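Local atomic coordinates of hypothetical 30.2 KD protein c25g10.02 IN chromosome I (Schizosaccharomyces pombe, PDB entry 1KCF), a protein that resolves Holliday junctions in mitochondria as a homodimeric endonuclease, cutting four-way DNA junctions at the point of strand exchange and probably supporting maintenance of mitochondrial DNA. Residues 38-43 / 110-115. Numbering follows the deposited sequence.
Sequences PTSRVL and NPHVIL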
# COMPACT_ATOMS: atom_id res chain seq x y z
N PRO A 38 24.16 0.89 -7.36
CA PRO A 38 24.74 -0.08 -8.28
C PRO A 38 24.03 0.03 -9.63
O PRO A 38 22.89 0.50 -9.69
CB PRO A 38 24.44 -1.42 -7.61
CG PRO A 38 24.27 -1.07 -6.17
CD PRO A 38 23.50 0.22 -6.23
N THR A 39 24.68 -0.40 -10.70
CA THR A 39 24.05 -0.36 -12.02
C THR A 39 23.99 -1.75 -12.62
O THR A 39 23.83 -1.91 -13.82
CB THR A 39 24.80 0.57 -13.01
OG1 THR A 39 26.19 0.25 -13.02
CG2 THR A 39 24.60 2.02 -12.61
N SER A 40 24.13 -2.77 -11.78
CA SER A 40 24.04 -4.15 -12.22
C SER A 40 22.78 -4.73 -11.59
O SER A 40 22.37 -4.31 -10.51
CB SER A 40 25.28 -4.96 -11.78
OG SER A 40 25.38 -5.02 -10.37
N ARG A 41 22.16 -5.68 -12.28
CA ARG A 41 20.94 -6.31 -11.79
C ARG A 41 19.91 -5.26 -11.38
O ARG A 41 19.44 -5.22 -10.25
CB ARG A 41 21.26 -7.23 -10.61
CG ARG A 41 22.34 -8.27 -10.91
CD ARG A 41 22.49 -9.29 -9.79
NE ARG A 41 21.41 -10.28 -9.80
CZ ARG A 41 21.31 -11.27 -10.68
NH1 ARG A 41 22.22 -11.40 -11.64
NH2 ARG A 41 20.30 -12.12 -10.62
N VAL A 42 19.58 -4.40 -12.33
CA VAL A 42 18.62 -3.33 -12.13
C VAL A 42 17.25 -3.80 -12.63
O VAL A 42 17.09 -4.11 -13.81
CB VAL A 42 19.04 -2.06 -12.89
CG1 VAL A 42 18.02 -0.95 -12.66
CG2 VAL A 42 20.43 -1.63 -12.43
N LEU A 43 16.28 -3.86 -11.73
CA LEU A 43 14.93 -4.28 -12.10
C LEU A 43 13.97 -3.10 -12.20
O LEU A 43 13.56 -2.53 -11.19
CB LEU A 43 14.39 -5.29 -11.08
CG LEU A 43 12.98 -5.80 -11.36
CD1 LEU A 43 12.97 -6.63 -12.64
CD2 LEU A 43 12.48 -6.64 -10.19
N ASN A 110 16.49 -11.64 -8.16
CA ASN A 110 17.43 -11.30 -7.09
C ASN A 110 18.15 -10.00 -7.47
O ASN A 110 19.35 -9.99 -7.68
CB ASN A 110 18.45 -12.43 -6.93
CG ASN A 110 18.99 -12.52 -5.53
OD1 ASN A 110 18.26 -12.84 -4.59
ND2 ASN A 110 20.28 -12.25 -5.37
N PRO A 111 17.40 -8.89 -7.55
CA PRO A 111 17.94 -7.57 -7.91
C PRO A 111 18.78 -6.85 -6.87
O PRO A 111 18.66 -7.08 -5.67
CB PRO A 111 16.68 -6.76 -8.24
CG PRO A 111 15.61 -7.80 -8.50
CD PRO A 111 15.93 -8.83 -7.45
N HIS A 112 19.64 -5.96 -7.36
CA HIS A 112 20.48 -5.15 -6.51
C HIS A 112 19.73 -3.83 -6.36
O HIS A 112 19.88 -3.12 -5.37
CB HIS A 112 21.85 -4.88 -7.16
CG HIS A 112 22.74 -6.07 -7.21
ND1 HIS A 112 22.67 -7.10 -6.29
CD2 HIS A 112 23.77 -6.38 -8.04
CE1 HIS A 112 23.61 -7.99 -6.56
NE2 HIS A 112 24.29 -7.58 -7.61
N VAL A 113 18.93 -3.52 -7.37
CA VAL A 113 18.15 -2.30 -7.39
C VAL A 113 16.79 -2.55 -8.04
O VAL A 113 16.68 -3.29 -9.01
CB VAL A 113 18.86 -1.18 -8.19
CG1 VAL A 113 18.00 0.08 -8.20
CG2 VAL A 113 20.23 -0.89 -7.58
N ILE A 114 15.76 -1.93 -7.47
CA ILE A 114 14.42 -2.05 -8.00
C ILE A 114 13.89 -0.65 -8.22
O ILE A 114 13.81 0.14 -7.29
CB ILE A 114 13.47 -2.79 -7.04
CG1 ILE A 114 13.95 -4.23 -6.85
CG2 ILE A 114 12.05 -2.78 -7.59
CD1 ILE A 114 13.19 -4.98 -5.79
N LEU A 115 13.54 -0.36 -9.47
CA LEU A 115 13.00 0.94 -9.86
C LEU A 115 11.49 0.80 -10.05
O LEU A 115 11.03 -0.04 -10.82
CB LEU A 115 13.65 1.40 -11.16
CG LEU A 115 15.18 1.35 -11.20
CD1 LEU A 115 15.64 1.83 -12.55
CD2 LEU A 115 15.77 2.19 -10.08
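The carbonyl oxygen R41 O takes two backbone donors from the facing segment: H112 N at 3.0 Å, in the carbonyl plane, and V113 N in a longer, weak bond. This fork opens the parallel pairing of strands 42-47 and 113-118, neighbours in the mixed sheet of the RNase H-like fold shared by RuvC-type resolvases. From there the ladder runs regularly, with L43 N bonded to V113 O and L115 N to L43 O, both at 2.8 Å. On its other edge the first strand meets strand 52-59, where R41 and V42 together face A57 in a G1 bulge; R41 fills the bulge position with positive phi. Its side chain, with CG anti to the carbonyl carbon and chi2 extended, carries CD over one face of the H112 imidazole, a CH-pi contact 3.6 Å from the ring centroid. The bend at chi3 (77°) then turns NE to N110 O, which lies in the guanidinium plane, in an almost straight bond (177°), while NH2 reaches F109 O at the end of helix 91-109. Shortened to an alanine here, the side chain is likely to leave both carbonyls, N110 O and F109 O, without these donors and to uncover the H112 face that CD lies on. On the sheet face of V42 and V113, W238 of helix 224-253 packs against both and against L115, whose side chain lies about 9 Å from that of the magnesium ligand D46. The face of L43 and I114 is turned to helix 91-109; there L43 lies beside P111, with CD2 3.7 Å from P111 CG.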